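Local coordinates for conserved hypothetical protein (Staphylococcus aureus subsp. aureus, PDB 2AP3) that is of unknown function but belongs to a family of putative cell-wall binding lipoproteins and folds as a long, largely helical bundle, at residues A20-V25 with K116-V121; E54-K59 with K66-L71; L122-K127 with T182-K187. All blocks are in the same frame, centred on the assembly; numbering follows the deposited sequence.

Interaction 1. Residues A20-V25 with K116-V121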
loop_
_atom_site.group_PDB
_atom_site.type_symbol
_atom_site.label_atom_id
_atom_site.label_comp_id
_atom_site.label_asym_id
_atom_site.label_seq_id
_atom_site.Cartn_x
_atom_site.Cartn_y
_atom_site.Cartn_z
ATOM N N ALA A 20 8.261 -14.486 -20.737
ATOM C CA ALA A 20 8.034 -15.335 -19.567
ATOM C C ALA A 20 8.267 -14.582 -18.259
ATOM O O ALA A 20 7.559 -14.810 -17.266
ATOM C CB ALA A 20 8.927 -16.560 -19.627
ATOM N N TYR A 21 9.270 -13.704 -18.264
ATOM C CA TYR A 21 9.567 -12.844 -17.119
ATOM C C TYR A 21 8.426 -11.868 -16.866
ATOM O O TYR A 21 7.906 -11.798 -15.749
ATOM C CB TYR A 21 10.878 -12.059 -17.306
ATOM C CG TYR A 21 11.084 -10.984 -16.235
ATOM C CD1 TYR A 21 11.628 -11.304 -14.994
ATOM C CD2 TYR A 21 10.713 -9.658 -16.466
ATOM C CE1 TYR A 21 11.806 -10.333 -14.009
ATOM C CE2 TYR A 21 10.883 -8.678 -15.491
ATOM C CZ TYR A 21 11.434 -9.022 -14.265
ATOM O OH TYR A 21 11.599 -8.047 -13.295
ATOM N N LEU A 22 8.046 -11.123 -17.904
ATOM C CA LEU A 22 6.999 -10.116 -17.770
ATOM C C LEU A 22 5.661 -10.751 -17.382
ATOM O O LEU A 22 4.836 -10.101 -16.734
ATOM C CB LEU A 22 6.896 -9.237 -19.023
ATOM C CG LEU A 22 8.078 -8.279 -19.269
ATOM C CD1 LEU A 22 8.006 -7.647 -20.659
ATOM C CD2 LEU A 22 8.141 -7.191 -18.210
ATOM N N LYS A 23 5.483 -12.032 -17.734
ATOM C CA LYS A 23 4.296 -12.817 -17.356
ATOM C C LYS A 23 4.257 -13.192 -15.873
ATOM O O LYS A 23 3.182 -13.205 -15.257
ATOM C CB LYS A 23 4.223 -14.102 -18.191
ATOM C CG LYS A 23 2.838 -14.761 -18.244
ATOM C CD LYS A 23 2.240 -14.661 -19.642
ATOM C CE LYS A 23 0.817 -15.224 -19.691
ATOM N NZ LYS A 23 0.510 -15.866 -21.008
ATOM N N GLN A 24 5.408 -13.561 -15.320
ATOM C CA GLN A 24 5.508 -13.864 -13.896
ATOM C C GLN A 24 5.236 -12.594 -13.092
ATOM O O GLN A 24 4.529 -12.636 -12.081
ATOM C CB GLN A 24 6.865 -14.476 -13.558
ATOM C CG GLN A 24 7.005 -15.915 -14.056
ATOM C CD GLN A 24 8.451 -16.354 -14.277
ATOM O OE1 GLN A 24 9.400 -15.659 -13.904
ATOM N NE2 GLN A 24 8.620 -17.532 -14.883
ATOM N N VAL A 25 5.762 -11.467 -13.574
ATOM C CA VAL A 25 5.552 -10.159 -12.924
ATOM C C VAL A 25 4.091 -9.717 -12.990
ATOM O O VAL A 25 3.572 -9.123 -12.039
ATOM C CB VAL A 25 6.503 -9.059 -13.495
ATOM C CG1 VAL A 25 6.174 -7.692 -12.905
ATOM C CG2 VAL A 25 7.967 -9.412 -13.207
ATOM N N LYS A 116 17.452 -6.347 -14.904
ATOM C CA LYS A 116 17.968 -6.175 -13.557
ATOM C C LYS A 116 17.450 -4.864 -12.962
ATOM O O LYS A 116 17.152 -4.798 -11.773
ATOM C CB LYS A 116 19.498 -6.232 -13.538
ATOM C CG LYS A 116 20.039 -7.629 -13.826
ATOM C CD LYS A 116 21.535 -7.754 -13.588
ATOM C CE LYS A 116 21.983 -9.203 -13.782
ATOM N NZ LYS A 116 23.471 -9.377 -13.769
ATOM N N GLN A 117 17.304 -3.846 -13.811
ATOM C CA GLN A 117 16.807 -2.540 -13.382
ATOM C C GLN A 117 15.320 -2.604 -13.017
ATOM O O GLN A 117 14.905 -2.017 -12.017
ATOM C CB GLN A 117 17.093 -1.463 -14.448
ATOM C CG GLN A 117 16.437 -0.097 -14.214
ATOM C CD GLN A 117 16.900 0.597 -12.946
ATOM O OE1 GLN A 117 17.934 0.248 -12.365
ATOM N NE2 GLN A 117 16.141 1.610 -12.518
ATOM N N LEU A 118 14.527 -3.313 -13.817
ATOM C CA LEU A 118 13.122 -3.539 -13.467
ATOM C C LEU A 118 13.005 -4.272 -12.130
ATOM O O LEU A 118 12.179 -3.890 -11.284
ATOM C CB LEU A 118 12.384 -4.295 -14.576
ATOM C CG LEU A 118 10.923 -4.702 -14.315
ATOM C CD1 LEU A 118 10.014 -3.502 -13.939
ATOM C CD2 LEU A 118 10.395 -5.417 -15.531
ATOM N N ASP A 119 13.830 -5.306 -11.937
ATOM C CA ASP A 119 13.891 -6.045 -10.662
ATOM C C ASP A 119 14.252 -5.166 -9.482
ATOM O O ASP A 119 13.743 -5.344 -8.377
ATOM C CB ASP A 119 14.914 -7.180 -10.723
ATOM C CG ASP A 119 14.340 -8.457 -11.257
ATOM O OD1 ASP A 119 13.096 -8.592 -11.330
ATOM O OD2 ASP A 119 15.161 -9.342 -11.620
ATOM N N ASP A 120 15.157 -4.227 -9.709
ATOM C CA ASP A 120 15.571 -3.332 -8.646
ATOM C C ASP A 120 14.471 -2.360 -8.258
ATOM O O ASP A 120 14.353 -2.012 -7.095
ATOM C CB ASP A 120 16.840 -2.575 -9.037
ATOM C CG ASP A 120 18.050 -3.480 -9.119
ATOM O OD1 ASP A 120 18.063 -4.553 -8.476
ATOM O OD2 ASP A 120 19.007 -3.107 -9.823
ATOM N N VAL A 121 13.689 -1.924 -9.242
ATOM C CA VAL A 121 12.575 -1.019 -8.996
ATOM C C VAL A 121 11.444 -1.763 -8.299
ATOM O O VAL A 121 10.804 -1.203 -7.413
ATOM C CB VAL A 121 12.113 -0.290 -10.292
ATOM C CG1 VAL A 121 10.914 0.638 -10.039
ATOM C CG2 VAL A 121 13.276 0.531 -10.835
#
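Tyr21 and Asp119 make the polar part of this contact. The phenol OH of Tyr21 gives its proton to OD1 of Asp119 across 2.5 Å, a short bond. It does not lie in the carboxylate plane: the hydroxyl meets OD1 from above, 52° out of that plane, and the ring and carboxylate planes stand 66° apart. Seen from the ring, OD1 sits at its edge, in plane, beside CE1 and CZ. CG of Tyr21 stands anti to the backbone N, and this torsion carries the ring toward helix 109-150.

The apolar part lies on the other side of the hydroxyl. Leu118 pushes CD2 against the ring edge, 3.3 Å from CE2 of Tyr21, a tight fit, so the phenol end is flanked by a carboxylate oxygen and a methyl. From the helix of Tyr21, Leu22 adds its own CD2, 3.9 Å from CD2 of Leu118. One face of the ring is backed from within its own helix by Val25 CG2, and Leu122 of helix 109-150 also touches Tyr21.

The backbones themselves stay well apart: the two short axes run nearly parallel, 9° between them, and come no closer than 12.5 Å. Helices 10-30 and 109-150 are thus bridged by side chains, Tyr21 above all, with Leu118 and Val25 also touching helix 157-195: a widely spaced parallel pair within a long helical bundle.

Interaction 2. Residues E54-K59 with K66-L71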
loop_
_atom_site.group_PDB
_atom_site.type_symbol
_atom_site.label_atom_id
_atom_site.label_comp_id
_atom_site.label_asym_id
_atom_site.label_seq_id
_atom_site.Cartn_x
_atom_site.Cartn_y
_atom_site.Cartn_z
ATOM N N GLU A 54 -20.714 14.787 14.370
ATOM C CA GLU A 54 -21.708 15.482 15.187
ATOM C C GLU A 54 -21.786 14.815 16.564
ATOM O O GLU A 54 -21.711 15.477 17.629
ATOM C CB GLU A 54 -23.061 15.449 14.471
ATOM C CG GLU A 54 -24.157 16.334 15.078
ATOM C CD GLU A 54 -25.492 16.205 14.336
ATOM O OE1 GLU A 54 -25.814 17.080 13.488
ATOM O OE2 GLU A 54 -26.219 15.215 14.590
ATOM N N ASP A 55 -21.874 13.482 16.552
ATOM C CA ASP A 55 -22.148 12.780 17.788
ATOM C C ASP A 55 -20.993 12.892 18.779
ATOM O O ASP A 55 -21.227 12.904 19.967
ATOM C CB ASP A 55 -22.516 11.310 17.546
ATOM C CG ASP A 55 -23.930 11.124 17.048
ATOM O OD1 ASP A 55 -24.686 12.122 16.929
ATOM O OD2 ASP A 55 -24.279 9.945 16.793
ATOM N N VAL A 56 -19.763 13.018 18.286
ATOM C CA VAL A 56 -18.625 13.056 19.204
ATOM C C VAL A 56 -18.675 14.245 20.163
ATOM O O VAL A 56 -18.020 14.218 21.212
ATOM C CB VAL A 56 -17.266 12.956 18.454
ATOM C CG1 VAL A 56 -16.876 14.273 17.810
ATOM C CG2 VAL A 56 -16.168 12.453 19.407
ATOM N N ASN A 57 -19.447 15.274 19.804
ATOM C CA ASN A 57 -19.616 16.442 20.681
ATOM C C ASN A 57 -21.033 16.565 21.229
ATOM O O ASN A 57 -21.432 17.636 21.697
ATOM C CB ASN A 57 -19.264 17.734 19.938
ATOM C CG ASN A 57 -17.783 17.832 19.594
ATOM O OD1 ASN A 57 -16.940 17.189 20.211
ATOM N ND2 ASN A 57 -17.478 18.672 18.615
ATOM N N SER A 58 -21.810 15.483 21.143
ATOM C CA SER A 58 -23.206 15.533 21.590
ATOM C C SER A 58 -23.350 15.914 23.058
ATOM O O SER A 58 -22.550 15.502 23.903
ATOM C CB SER A 58 -23.886 14.180 21.339
ATOM O OG SER A 58 -25.247 14.197 21.767
ATOM N N LYS A 59 -24.404 16.672 23.365
ATOM C CA LYS A 59 -24.714 17.023 24.750
ATOM C C LYS A 59 -25.422 15.859 25.461
ATOM O O LYS A 59 -25.513 15.829 26.691
ATOM C CB LYS A 59 -25.567 18.295 24.821
ATOM C CG LYS A 59 -24.951 19.499 24.114
ATOM C CD LYS A 59 -25.723 20.800 24.355
ATOM C CE LYS A 59 -27.234 20.637 24.183
ATOM N NZ LYS A 59 -27.933 21.958 24.165
ATOM N N LYS A 66 -21.354 6.606 23.044
ATOM C CA LYS A 66 -21.422 5.616 21.963
ATOM C C LYS A 66 -20.538 6.021 20.780
ATOM O O LYS A 66 -19.882 5.169 20.175
ATOM C CB LYS A 66 -22.864 5.344 21.499
ATOM C CG LYS A 66 -22.904 4.252 20.422
ATOM C CD LYS A 66 -24.301 3.926 19.954
ATOM C CE LYS A 66 -24.329 2.742 19.000
ATOM N NZ LYS A 66 -23.555 2.913 17.740
ATOM N N ALA A 67 -20.529 7.320 20.438
ATOM C CA ALA A 67 -19.716 7.786 19.298
ATOM C C ALA A 67 -18.236 7.538 19.599
ATOM O O ALA A 67 -17.483 7.066 18.740
ATOM C CB ALA A 67 -19.952 9.263 19.029
ATOM N N VAL A 68 -17.827 7.835 20.828
ATOM C CA VAL A 68 -16.410 7.638 21.185
ATOM C C VAL A 68 -16.049 6.154 21.083
ATOM O O VAL A 68 -15.036 5.780 20.486
ATOM C CB VAL A 68 -16.140 8.157 22.595
ATOM C CG1 VAL A 68 -14.787 7.695 23.075
ATOM C CG2 VAL A 68 -16.232 9.666 22.606
ATOM N N LYS A 69 -16.899 5.297 21.642
ATOM C CA LYS A 69 -16.614 3.849 21.568
ATOM C C LYS A 69 -16.632 3.341 20.121
ATOM O O LYS A 69 -15.805 2.506 19.698
ATOM C CB LYS A 69 -17.619 3.094 22.413
ATOM C CG LYS A 69 -17.437 3.442 23.892
ATOM C CD LYS A 69 -18.548 2.859 24.759
ATOM C CE LYS A 69 -18.486 3.416 26.165
ATOM N NZ LYS A 69 -17.168 3.112 26.801
ATOM N N ASP A 70 -17.530 3.897 19.328
ATOM C CA ASP A 70 -17.594 3.533 17.915
ATOM C C ASP A 70 -16.368 4.007 17.128
ATOM O O ASP A 70 -15.912 3.336 16.158
ATOM C CB ASP A 70 -18.869 4.110 17.313
ATOM C CG ASP A 70 -20.105 3.324 17.725
ATOM O OD1 ASP A 70 -20.000 2.232 18.345
ATOM O OD2 ASP A 70 -21.207 3.799 17.383
ATOM N N LEU A 71 -15.839 5.161 17.518
ATOM C CA LEU A 71 -14.620 5.677 16.888
ATOM C C LEU A 71 -13.404 4.802 17.185
ATOM O O LEU A 71 -12.580 4.567 16.307
ATOM C CB LEU A 71 -14.363 7.116 17.301
ATOM C CG LEU A 71 -15.288 8.111 16.594
ATOM C CD1 LEU A 71 -15.293 9.434 17.363
ATOM C CD2 LEU A 71 -14.874 8.298 15.115
#
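NZ of Lys66 and OD2 of Asp70 form the shortest polar bond here, a salt bridge of 2.5 Å one turn apart on the helix, made through the syn lone pair of OD2. It lies beside the apolar contact, where Ala67, on the same helix, turns its CB toward the loop and meets CB of Asp55 at 3.6 Å. The same methyl lies 3.8 Å from the backbone N of Val56, and the two chains come close here, with CA of Val56 5.4 Å from CA of Ala67. A small side chain on the helix suits so near an approach.

Further along, Val56 does the touching with CG2, which stands anti to the backbone N while CG1 takes the crowded position between N and the carbonyl carbon (chi1 78°). CG2 lies 3.7 Å from CD1 of Leu71, the two side chains crossing at about a right angle, and more loosely 4.2 Å from CG2 of Val68.

The loop after helix 33-50 thus folds back on the early turns of helix 61-96. Helix 109-150 closes the apolar cluster, Leu150 touching both Val56 and Val68, and Phe147 packing on Leu71.

Interaction 3. Residues L122-K127 with T182-K187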
loop_
_atom_site.group_PDB
_atom_site.type_symbol
_atom_site.label_atom_id
_atom_site.label_comp_id
_atom_site.label_asym_id
_atom_site.label_seq_id
_atom_site.Cartn_x
_atom_site.Cartn_y
_atom_site.Cartn_z
ATOM N N LEU A 122 11.235 -3.028 -8.668
ATOM C CA LEU A 122 10.260 -3.857 -7.961
ATOM C C LEU A 122 10.694 -4.083 -6.510
ATOM O O LEU A 122 9.863 -4.006 -5.595
ATOM C CB LEU A 122 10.012 -5.179 -8.704
ATOM C CG LEU A 122 9.161 -5.053 -9.971
ATOM C CD1 LEU A 122 9.394 -6.233 -10.922
ATOM C CD2 LEU A 122 7.673 -4.945 -9.653
ATOM N N LYS A 123 11.989 -4.322 -6.287
ATOM C CA LYS A 123 12.545 -4.353 -4.927
ATOM C C LYS A 123 12.262 -3.049 -4.163
ATOM O O LYS A 123 11.857 -3.080 -3.004
ATOM C CB LYS A 123 14.060 -4.650 -4.947
ATOM C CG LYS A 123 14.361 -6.110 -5.203
ATOM C CD LYS A 123 15.717 -6.340 -5.860
ATOM C CE LYS A 123 15.826 -7.788 -6.308
ATOM N NZ LYS A 123 17.083 -8.110 -7.046
ATOM N N GLU A 124 12.435 -1.909 -4.826
ATOM C CA GLU A 124 12.173 -0.616 -4.191
ATOM C C GLU A 124 10.673 -0.478 -3.862
ATOM O O GLU A 124 10.307 0.128 -2.833
ATOM C CB GLU A 124 12.649 0.542 -5.076
ATOM C CG GLU A 124 12.706 1.882 -4.349
ATOM C CD GLU A 124 13.243 1.754 -2.921
ATOM O OE1 GLU A 124 14.432 1.417 -2.747
ATOM O OE2 GLU A 124 12.470 1.975 -1.968
ATOM N N LYS A 125 9.818 -1.048 -4.721
ATOM C CA LYS A 125 8.362 -1.027 -4.498
ATOM C C LYS A 125 8.032 -1.674 -3.158
ATOM O O LYS A 125 7.315 -1.098 -2.332
ATOM C CB LYS A 125 7.604 -1.760 -5.621
ATOM C CG LYS A 125 6.085 -1.939 -5.344
ATOM C CD LYS A 125 5.408 -2.914 -6.332
ATOM C CE LYS A 125 3.996 -3.334 -5.874
ATOM N NZ LYS A 125 3.281 -4.194 -6.881
ATOM N N TYR A 126 8.544 -2.882 -2.948
ATOM C CA TYR A 126 8.262 -3.609 -1.717
ATOM C C TYR A 126 8.794 -2.901 -0.484
ATOM O O TYR A 126 8.142 -2.893 0.559
ATOM C CB TYR A 126 8.751 -5.050 -1.814
ATOM C CG TYR A 126 8.066 -5.808 -2.929
ATOM C CD1 TYR A 126 6.672 -5.876 -3.006
ATOM C CD2 TYR A 126 8.814 -6.483 -3.901
ATOM C CE1 TYR A 126 6.042 -6.576 -4.035
ATOM C CE2 TYR A 126 8.189 -7.196 -4.922
ATOM C CZ TYR A 126 6.809 -7.231 -4.983
ATOM O OH TYR A 126 6.187 -7.930 -5.991
ATOM N N LYS A 127 9.967 -2.278 -0.601
ATOM C CA LYS A 127 10.517 -1.522 0.517
ATOM C C LYS A 127 9.664 -0.287 0.828
ATOM O O LYS A 127 9.369 0.010 1.996
ATOM C CB LYS A 127 11.969 -1.129 0.236
ATOM C CG LYS A 127 12.644 -0.453 1.420
ATOM C CD LYS A 127 14.066 -0.014 1.129
ATOM C CE LYS A 127 14.554 0.921 2.222
ATOM N NZ LYS A 127 15.933 1.421 1.951
ATOM N N THR A 182 3.488 6.068 -4.777
ATOM C CA THR A 182 2.808 6.266 -6.059
ATOM C C THR A 182 3.834 6.511 -7.166
ATOM O O THR A 182 3.705 5.958 -8.277
ATOM C CB THR A 182 1.756 7.394 -5.965
ATOM O OG1 THR A 182 0.775 7.045 -4.978
ATOM C CG2 THR A 182 1.043 7.601 -7.306
ATOM N N LYS A 183 4.865 7.302 -6.857
ATOM C CA LYS A 183 5.993 7.484 -7.773
ATOM C C LYS A 183 6.638 6.162 -8.194
ATOM O O LYS A 183 6.942 5.975 -9.377
ATOM C CB LYS A 183 7.061 8.416 -7.189
ATOM C CG LYS A 183 6.775 9.899 -7.360
ATOM C CD LYS A 183 8.086 10.669 -7.328
ATOM C CE LYS A 183 7.877 12.177 -7.353
ATOM N NZ LYS A 183 9.184 12.889 -7.320
ATOM N N VAL A 184 6.844 5.242 -7.247
ATOM C CA VAL A 184 7.550 3.995 -7.570
ATOM C C VAL A 184 6.667 3.074 -8.410
ATOM O O VAL A 184 7.168 2.352 -9.278
ATOM C CB VAL A 184 8.126 3.257 -6.319
ATOM C CG1 VAL A 184 7.030 2.607 -5.492
ATOM C CG2 VAL A 184 9.151 2.203 -6.752
ATOM N N LEU A 185 5.358 3.118 -8.175
ATOM C CA LEU A 185 4.443 2.299 -8.963
ATOM C C LEU A 185 4.507 2.766 -10.413
ATOM O O LEU A 185 4.445 1.949 -11.341
ATOM C CB LEU A 185 3.018 2.355 -8.425
ATOM C CG LEU A 185 2.771 1.768 -7.023
ATOM C CD1 LEU A 185 1.292 1.911 -6.625
ATOM C CD2 LEU A 185 3.245 0.308 -6.963
ATOM N N ASN A 186 4.662 4.075 -10.597
ATOM C CA ASN A 186 4.874 4.637 -11.941
ATOM C C ASN A 186 6.204 4.241 -12.565
ATOM O O ASN A 186 6.260 3.897 -13.750
ATOM C CB ASN A 186 4.703 6.156 -11.932
ATOM C CG ASN A 186 3.273 6.569 -11.647
ATOM O OD1 ASN A 186 2.334 5.805 -11.893
ATOM N ND2 ASN A 186 3.094 7.777 -11.132
ATOM N N LYS A 187 7.271 4.280 -11.771
ATOM C CA LYS A 187 8.589 3.887 -12.251
ATOM C C LYS A 187 8.600 2.413 -12.667
ATOM O O LYS A 187 9.296 2.043 -13.625
ATOM C CB LYS A 187 9.659 4.166 -11.197
ATOM C CG LYS A 187 11.096 4.112 -11.724
ATOM C CD LYS A 187 12.092 4.325 -10.597
ATOM C CE LYS A 187 13.519 4.365 -11.122
ATOM N NZ LYS A 187 14.439 4.935 -10.093
#
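Val184 packs against the backbone of Lys125 where two antiparallel helices of the elongated bundle, 109-150 and 157-195, run side by side. The short segments meet at 160° between their N-to-C directions, with axes 9.3 Å apart.

The close-packed part is around Val184. Its side chain starts toward the other helix and, with CG2 anti to the backbone N and CG1 between N and the carbonyl carbon (chi1 73°), both methyls bear on the same spot: CG2 lies 3.9 Å from the N of Lys125, and CG1 lies 4.0 Å from its CA. A valine thus rests directly on the main chain, which agrees with the closest backbone pair, the CA atoms of Lys125 and Val184, at 5.9 Å. Val121 and Leu128, about a turn before and after Lys125 on helix 109-150, also touch Val184 and extend this apolar seam along the helix.

The loose edge is at Glu124, which offers just its CB, 4.2 Å from CG2 of Val184. On the solvent side, the exposed Leu185 meets the aliphatic stem of Lys125. That stem leaves the helix with CG anti to the backbone N and runs extended, its methylenes crossing Leu185 obliquely; Tyr181, from the same helix as Leu185, also touches the Lys125 side chain. The charged end goes elsewhere: NZ of Lys125 forms a salt bridge with OE1 of Glu32, in the link after helix 10-30, so this lysine is buried yet has a partner for its charge. Both parts are contacts of carbon chains and backbone, without a polar bond between the two segments. On the Leu185 side a single methyl does the work, CD2 of Leu185 lying 3.9 Å from CE of Lys125.

Overall arrangement
Interactions 1 and 3 are neighbours on helix 109-150, with centres 12 Å apart, and they touch: the OH of Tyr21 lies 3.7 Å from CD1 of Leu122, and the O of Val121 lies 3.8 Å from CG2 of Val184. Through consecutive turns of this helix, helices 10-30 and 157-195 are joined into one packed region. Interaction 2 sits on the opposite side of the chain's centre, its own centre 49 Å from that of interaction 1 and 39 Å from that of interaction 3, with no atoms in touch. Helix 109-150 links the two regions, since its far end packs on interaction 2. With the function unknown, none of these contacts can be tied to a site.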